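Local coordinates for ferric vibriobactin ABC transporter, periplasmic ferric vibriobactin-binding protein (Vibrio cholerae, PDB 3R5T), which binds iron(III)-loaded vibriobactin in the periplasm and probably delivers it to an ABC transporter for iron uptake, at residues I19-V33 and E85-D98. Residues are numbered along the deposited sequence; the frame is centred on the assembly and turned at random. Where two conformers were deposited one is given.
Sequences IPSQPKRILSTAVTV and EQPDLIVVSMIGAD. With VBN ((4S,5R)-N-{3-[(2,3-dihydroxybenzoyl)amino]propyl}-2-(2,3-dihydroxyphenyl)-N-[3-({[(4S,5R)-2-(2,3-dihydroxyphenyl)-5-met hyl-4,5-dihydro-1,3-oxazol-4-yl]carbonyl}amino)propyl]-5-methyl-4,5-dihydro-1,3-oxazole-4-carboxamide), chain B.
Both the backbone N and the hydroxyl of Thr32 close on a single carboxylate oxygen of Asp98. Thr32 N comes nearly along the C-O axis of Asp98 OD2, at 3.0 Å, whereas Thr32 OG1 reaches Asp98 OD2 at 2.8 Å on its syn side, 25° out of the carboxylate plane. The other oxygen, OD1, takes the hydroxyls of Ser93, from well above that plane, and Tyr118, so the buried carboxylate is gripped through both oxygens. Thr32 OG1 also meets Arg269, which itself bonds vibriobactin.

Behind this site, strands 26-28 and 89-93 run parallel in the middle of a five-stranded sheet. Leu27 bonds through N to Leu89 O and through O to Val91 N. Val91 O is held twice by Thr29, by its N and, at 2.7 Å, by its OG1; chi1 of 70° places OG1 between backbone N and carbonyl carbon, leaving CG2 to press on Ile90 CG2 at 3.6 Å. A water joins Thr29 OG1 to Ser93 N and Asp98 O. On one face Val91 lies between Ile26 CG2 and Val33 CG1, beside Leu89, which packs on Pro23 and Ile19 under helix 123-134; on the other, Leu27 CB meets Pro87 CB at 3.7 Å.

At the far end the Asp88 carboxylate receives two successive backbone N-H groups: Lys24 N on the syn lone pair of OD2, nearly straight at 170°, and Arg25 N on OD1, from above the carboxylate plane. Arg25 turns its guanidinium edge to Glu85 O, with NH2 2.7 Å away.

Asp98, held through both oxygens, adjoins Ala97, whose N donates to vibriobactin OAH at 2.9 Å; the bonds to Asp98 probably steady this loop at the C-terminal ends of the strands, where the ferric siderophore sits.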
loop_
_atom_site.group_PDB
_atom_site.type_symbol
_atom_site.label_atom_id
_atom_site.label_comp_id
_atom_site.label_asym_id
_atom_site.label_seq_id
_atom_site.Cartn_x
_atom_site.Cartn_y
_atom_site.Cartn_z
ATOM N N ILE A 19 8.470 14.412 19.522
ATOM C CA ILE A 19 7.064 14.347 19.854
ATOM C C ILE A 19 6.931 14.483 21.364
ATOM O O ILE A 19 7.324 13.599 22.123
ATOM C CB ILE A 19 6.452 13.035 19.340
ATOM C CG1 ILE A 19 6.761 12.851 17.849
ATOM C CG2 ILE A 19 4.967 13.007 19.595
ATOM C CD1 ILE A 19 6.319 11.510 17.301
ATOM N N PRO A 20 6.412 15.626 21.808
ATOM C CA PRO A 20 6.443 16.014 23.227
ATOM C C PRO A 20 5.558 15.153 24.115
ATOM O O PRO A 20 5.891 14.898 25.273
ATOM C CB PRO A 20 5.905 17.455 23.210
ATOM C CG PRO A 20 6.045 17.912 21.790
ATOM C CD PRO A 20 5.898 16.697 20.939
ATOM N N SER A 21 4.434 14.710 23.565
ATOM C CA SER A 21 3.441 13.948 24.311
ATOM C C SER A 21 2.805 12.897 23.405
ATOM O O SER A 21 2.788 13.065 22.183
ATOM C CB SER A 21 2.356 14.899 24.831
ATOM O OG SER A 21 1.917 15.769 23.799
ATOM N N GLN A 22 2.274 11.822 23.989
ATOM C CA GLN A 22 1.613 10.801 23.167
ATOM C C GLN A 22 0.527 11.434 22.309
ATOM O O GLN A 22 -0.404 12.043 22.819
ATOM C CB GLN A 22 0.986 9.689 24.007
ATOM C CG GLN A 22 0.388 8.561 23.171
ATOM C CD GLN A 22 -0.004 7.346 23.998
ATOM O OE1 GLN A 22 -0.227 7.457 25.205
ATOM N NE2 GLN A 22 -0.095 6.183 23.354
ATOM N N PRO A 23 0.630 11.275 20.991
ATOM C CA PRO A 23 -0.384 11.853 20.112
ATOM C C PRO A 23 -1.792 11.318 20.374
ATOM O O PRO A 23 -2.006 10.106 20.482
ATOM C CB PRO A 23 0.085 11.426 18.721
ATOM C CG PRO A 23 1.565 11.314 18.858
ATOM C CD PRO A 23 1.788 10.754 20.241
ATOM N N LYS A 24 -2.749 12.237 20.465
ATOM C CA LYS A 24 -4.149 11.860 20.612
ATOM C C LYS A 24 -5.036 12.422 19.481
ATOM O O LYS A 24 -6.208 12.060 19.360
ATOM C CB LYS A 24 -4.672 12.322 21.979
ATOM C CG LYS A 24 -3.921 11.688 23.160
ATOM C CD LYS A 24 -4.125 10.175 23.173
ATOM C CE LYS A 24 -3.150 9.442 24.114
ATOM N NZ LYS A 24 -3.240 9.908 25.524
ATOM N N ARG A 25 -4.478 13.297 18.647
ATOM C CA ARG A 25 -5.254 13.926 17.579
ATOM C C ARG A 25 -4.385 13.955 16.343
ATOM O O ARG A 25 -3.751 14.966 16.044
ATOM C CB ARG A 25 -5.686 15.357 17.953
ATOM C CG ARG A 25 -6.591 15.447 19.174
ATOM C CD ARG A 25 -8.066 15.534 18.787
ATOM N NE ARG A 25 -8.376 16.609 17.836
ATOM C CZ ARG A 25 -9.462 16.611 17.071
ATOM N NH1 ARG A 25 -10.334 15.620 17.177
ATOM N NH2 ARG A 25 -9.690 17.603 16.213
ATOM N N ILE A 26 -4.336 12.830 15.640
ATOM C CA ILE A 26 -3.403 12.674 14.528
ATOM C C ILE A 26 -4.056 13.085 13.206
ATOM O O ILE A 26 -5.165 12.662 12.909
ATOM C CB ILE A 26 -2.923 11.210 14.404
ATOM C CG1 ILE A 26 -2.295 10.719 15.716
ATOM C CG2 ILE A 26 -1.963 11.062 13.237
ATOM C CD1 ILE A 26 -2.216 9.205 15.842
ATOM N N LEU A 27 -3.342 13.893 12.427
ATOM C CA LEU A 27 -3.819 14.355 11.120
ATOM C C LEU A 27 -2.924 13.776 10.033
ATOM O O LEU A 27 -1.709 13.990 10.035
ATOM C CB LEU A 27 -3.809 15.895 11.050
ATOM C CG LEU A 27 -4.477 16.507 9.815
ATOM C CD1 LEU A 27 -5.154 17.813 10.160
ATOM C CD2 LEU A 27 -3.459 16.675 8.721
ATOM N N SER A 28 -3.521 13.034 9.106
ATOM C CA SER A 28 -2.732 12.461 8.029
ATOM C C SER A 28 -2.825 13.288 6.766
ATOM O O SER A 28 -3.934 13.613 6.306
ATOM C CB SER A 28 -3.190 11.040 7.716
ATOM O OG SER A 28 -2.483 10.566 6.585
ATOM N N THR A 29 -1.667 13.658 6.221
ATOM C CA THR A 29 -1.640 14.384 4.949
ATOM C C THR A 29 -1.468 13.477 3.737
ATOM O O THR A 29 -1.387 13.975 2.608
ATOM C CB THR A 29 -0.526 15.468 4.895
ATOM O OG1 THR A 29 0.770 14.846 4.841
ATOM C CG2 THR A 29 -0.596 16.381 6.120
ATOM N N ALA A 30 -1.399 12.165 3.989
ATOM C CA ALA A 30 -1.168 11.176 2.924
ATOM C C ALA A 30 -2.206 10.061 3.000
ATOM O O ALA A 30 -2.178 9.230 3.922
ATOM C CB ALA A 30 0.272 10.578 2.998
ATOM N N VAL A 31 -3.111 10.036 2.033
ATOM C CA VAL A 31 -4.178 9.046 2.020
ATOM C C VAL A 31 -3.625 7.609 2.121
ATOM O O VAL A 31 -4.233 6.754 2.763
ATOM C CB VAL A 31 -5.091 9.260 0.773
ATOM C CG1 VAL A 31 -4.318 8.974 -0.529
ATOM C CG2 VAL A 31 -6.371 8.417 0.865
ATOM N N THR A 32 -2.466 7.351 1.525
ATOM C CA THR A 32 -1.868 6.009 1.644
ATOM C C THR A 32 -1.614 5.627 3.094
ATOM O O THR A 32 -1.863 4.502 3.484
ATOM C CB THR A 32 -0.540 5.878 0.873
ATOM O OG1 THR A 32 -0.782 6.131 -0.507
ATOM C CG2 THR A 32 0.032 4.467 1.014
ATOM N N VAL A 33 -1.135 6.567 3.900
ATOM C CA VAL A 33 -0.726 6.219 5.250
ATOM C C VAL A 33 -1.935 6.020 6.147
ATOM O O VAL A 33 -1.860 5.309 7.148
ATOM C CB VAL A 33 0.160 7.306 5.814
ATOM C CG1 VAL A 33 0.467 7.053 7.285
ATOM C CG2 VAL A 33 1.442 7.375 4.997
ATOM N N GLU A 85 -8.316 21.781 12.921
ATOM C CA GLU A 85 -8.359 20.438 13.491
ATOM C C GLU A 85 -7.542 20.325 14.782
ATOM O O GLU A 85 -7.729 19.379 15.553
ATOM C CB GLU A 85 -7.890 19.401 12.470
ATOM C CG GLU A 85 -8.851 19.204 11.304
ATOM C CD GLU A 85 -10.240 18.795 11.755
ATOM O OE1 GLU A 85 -11.215 19.497 11.402
ATOM O OE2 GLU A 85 -10.365 17.789 12.480
ATOM N N GLN A 86 -6.643 21.281 15.010
ATOM C CA GLN A 86 -5.756 21.276 16.183
ATOM C C GLN A 86 -5.115 19.916 16.454
ATOM O O GLN A 86 -5.303 19.324 17.526
ATOM C CB GLN A 86 -6.471 21.788 17.437
ATOM C CG GLN A 86 -6.916 23.243 17.335
ATOM C CD GLN A 86 -6.501 24.067 18.534
ATOM O OE1 GLN A 86 -5.381 23.936 19.034
ATOM N NE2 GLN A 86 -7.397 24.933 18.996
ATOM N N PRO A 87 -4.342 19.419 15.489
ATOM C CA PRO A 87 -3.711 18.108 15.664
ATOM C C PRO A 87 -2.510 18.200 16.594
ATOM O O PRO A 87 -1.965 19.285 16.818
ATOM C CB PRO A 87 -3.260 17.758 14.248
ATOM C CG PRO A 87 -2.997 19.096 13.613
ATOM C CD PRO A 87 -4.005 20.033 14.189
ATOM N N ASP A 88 -2.097 17.063 17.143
ATOM C CA ASP A 88 -0.847 16.995 17.891
ATOM C C ASP A 88 0.197 16.102 17.216
ATOM O O ASP A 88 1.280 15.865 17.758
ATOM C CB ASP A 88 -1.076 16.579 19.350
ATOM C CG ASP A 88 -1.808 15.250 19.492
ATOM O OD1 ASP A 88 -2.014 14.534 18.479
ATOM O OD2 ASP A 88 -2.162 14.922 20.652
ATOM N N LEU A 89 -0.133 15.609 16.029
ATOM C CA LEU A 89 0.853 14.940 15.187
ATOM C C LEU A 89 0.356 15.051 13.758
ATOM O O LEU A 89 -0.797 14.759 13.493
ATOM C CB LEU A 89 1.013 13.461 15.560
ATOM C CG LEU A 89 2.066 12.694 14.746
ATOM C CD1 LEU A 89 3.482 13.165 15.079
ATOM C CD2 LEU A 89 1.951 11.192 14.971
ATOM N N ILE A 90 1.244 15.428 12.846
ATOM C CA ILE A 90 0.915 15.496 11.422
ATOM C C ILE A 90 1.811 14.520 10.669
ATOM O O ILE A 90 3.032 14.538 10.847
ATOM C CB ILE A 90 1.111 16.937 10.869
ATOM C CG1 ILE A 90 0.161 17.905 11.575
ATOM C CG2 ILE A 90 0.862 16.989 9.352
ATOM C CD1 ILE A 90 0.502 19.374 11.363
ATOM N N VAL A 91 1.208 13.653 9.851
ATOM C CA VAL A 91 1.970 12.628 9.143
ATOM C C VAL A 91 2.058 12.917 7.663
ATOM O O VAL A 91 1.053 13.269 7.035
ATOM C CB VAL A 91 1.373 11.219 9.352
ATOM C CG1 VAL A 91 2.301 10.173 8.760
ATOM C CG2 VAL A 91 1.132 10.961 10.840
ATOM N N VAL A 92 3.275 12.817 7.135
ATOM C CA VAL A 92 3.587 13.164 5.747
ATOM C C VAL A 92 4.308 12.007 5.074
ATOM O O VAL A 92 5.101 11.328 5.709
ATOM C CB VAL A 92 4.494 14.433 5.695
ATOM C CG1 VAL A 92 4.793 14.845 4.274
ATOM C CG2 VAL A 92 3.861 15.609 6.445
ATOM N N SER A 93 4.034 11.782 3.794
ATOM C CA SER A 93 4.718 10.748 3.030
ATOM C C SER A 93 5.851 11.331 2.222
ATOM O O SER A 93 5.817 12.504 1.825
ATOM C CB SER A 93 3.748 9.983 2.131
ATOM O OG SER A 93 3.229 10.825 1.128
ATOM N N MET A 94 6.851 10.488 1.981
ATOM C CA MET A 94 8.096 10.879 1.327
ATOM C C MET A 94 7.978 11.017 -0.192
ATOM O O MET A 94 8.569 11.919 -0.794
ATOM C CB MET A 94 9.152 9.820 1.656
ATOM C CG MET A 94 10.544 10.115 1.148
ATOM S SD MET A 94 11.279 11.445 2.102
ATOM C CE MET A 94 12.997 11.279 1.632
ATOM N N ILE A 95 7.232 10.104 -0.809
ATOM C CA ILE A 95 7.112 10.059 -2.273
ATOM C C ILE A 95 5.792 9.437 -2.694
ATOM O O ILE A 95 5.331 8.463 -2.086
ATOM C CB ILE A 95 8.292 9.292 -2.920
ATOM C CG1 ILE A 95 8.162 9.257 -4.443
ATOM C CG2 ILE A 95 8.373 7.872 -2.350
ATOM C CD1 ILE A 95 9.472 8.851 -5.160
ATOM N N GLY A 96 5.190 9.995 -3.744
ATOM C CA GLY A 96 3.876 9.546 -4.192
ATOM C C GLY A 96 3.010 10.766 -4.442
ATOM O O GLY A 96 3.356 11.878 -4.021
ATOM N N ALA A 97 1.886 10.579 -5.122
ATOM C CA ALA A 97 1.006 11.721 -5.409
ATOM C C ALA A 97 0.501 12.430 -4.142
ATOM O O ALA A 97 0.132 13.620 -4.187
ATOM C CB ALA A 97 -0.177 11.290 -6.288
ATOM N N ASP A 98 0.478 11.696 -3.032
ATOM C CA ASP A 98 -0.035 12.196 -1.748
ATOM C C ASP A 98 1.056 12.793 -0.850
ATOM O O ASP A 98 0.801 13.120 0.306
ATOM C CB ASP A 98 -0.817 11.093 -0.995
ATOM C CG ASP A 98 0.010 9.860 -0.701
ATOM O OD1 ASP A 98 1.228 9.869 -0.928
ATOM O OD2 ASP A 98 -0.590 8.875 -0.240
HETATM C C VBN B . -0.148 8.338 -11.479
HETATM N N VBN B . 0.666 8.911 -9.148
HETATM O O VBN B . 0.949 8.135 -11.881
HETATM C CA VBN B . -0.390 9.022 -10.140
HETATM C CB VBN B . -0.552 10.586 -10.239
HETATM C CAB VBN B . -6.831 5.579 -6.797
HETATM O OAC VBN B . 0.569 2.983 -12.646
HETATM O OAD VBN B . -4.924 8.839 -9.390
HETATM O OAF VBN B . 1.625 5.297 -7.191
HETATM O OAG VBN B . 5.338 8.152 -6.906
HETATM O OAH VBN B . 0.957 8.003 -5.973
HETATM O OAI VBN B . 0.721 5.895 -9.621
HETATM O OAJ VBN B . 2.884 7.894 -8.052
HETATM O OAK VBN B . -1.152 7.265 -7.516
HETATM C CAL VBN B . 2.125 2.000 -8.885
HETATM C CAM VBN B . 4.602 11.637 -7.999
HETATM C CAN VBN B . -1.865 8.364 -3.582
HETATM C CAO VBN B . 2.134 3.001 -7.855
HETATM C CAP VBN B . 5.282 10.529 -7.419
HETATM C CAQ VBN B . -0.520 8.348 -4.078
HETATM C CAR VBN B . 1.641 2.313 -10.207
HETATM C CAS VBN B . 3.350 11.470 -8.608
HETATM C CAT VBN B . -2.953 8.039 -4.431
HETATM C CAU VBN B . -0.970 6.244 -14.030
HETATM C CAV VBN B . -3.792 7.846 -12.741
HETATM C CAW VBN B . 0.380 5.580 -13.710
HETATM C CAX VBN B . -5.201 7.937 -12.110
HETATM C CAY VBN B . -1.055 7.743 -13.737
HETATM C CAZ VBN B . -2.659 8.425 -11.877
HETATM N NBB VBN B . 0.638 5.257 -12.309
HETATM N NBC VBN B . -5.293 7.097 -10.918
HETATM N NBD VBN B . -3.664 6.604 -7.831
HETATM O OBF VBN B . -5.122 7.317 -6.140
HETATM C CBG VBN B . 0.737 3.877 -11.893
HETATM C CBH VBN B . -5.105 7.671 -9.582
HETATM C CBJ VBN B . 1.547 10.014 -9.429
HETATM C CBK VBN B . 1.657 4.310 -8.152
HETATM C CBL VBN B . 4.701 9.248 -7.458
HETATM C CBM VBN B . -0.308 8.004 -5.411
HETATM C CBN VBN B . 1.204 4.614 -9.403
HETATM C CBO VBN B . 3.509 9.103 -8.041
HETATM C CBP VBN B . -1.363 7.692 -6.226
HETATM C CBQ VBN B . 1.195 3.568 -10.472
HETATM C CBR VBN B . 2.796 10.254 -8.616
HETATM C CBS VBN B . -2.736 7.688 -5.711
HETATM C CBU VBN B . -6.013 6.789 -7.215
HETATM C CBW VBN B . -3.848 7.447 -6.691
HETATM C CBX VBN B . -4.994 6.654 -8.453
HETATM N NBY VBN B . -1.303 8.115 -12.341
HETATM O OG1 VBN B . 0.820 11.103 -9.953
HETATM C CG2 VBN B . -1.731 11.236 -9.531
HETATM O O HOH W 1 -0.393 14.869 22.699
HETATM O O HOH W 2 2.593 15.802 20.229
HETATM O O HOH W 3 -7.343 19.022 19.110
HETATM O O HOH W 4 2.149 13.362 2.774
#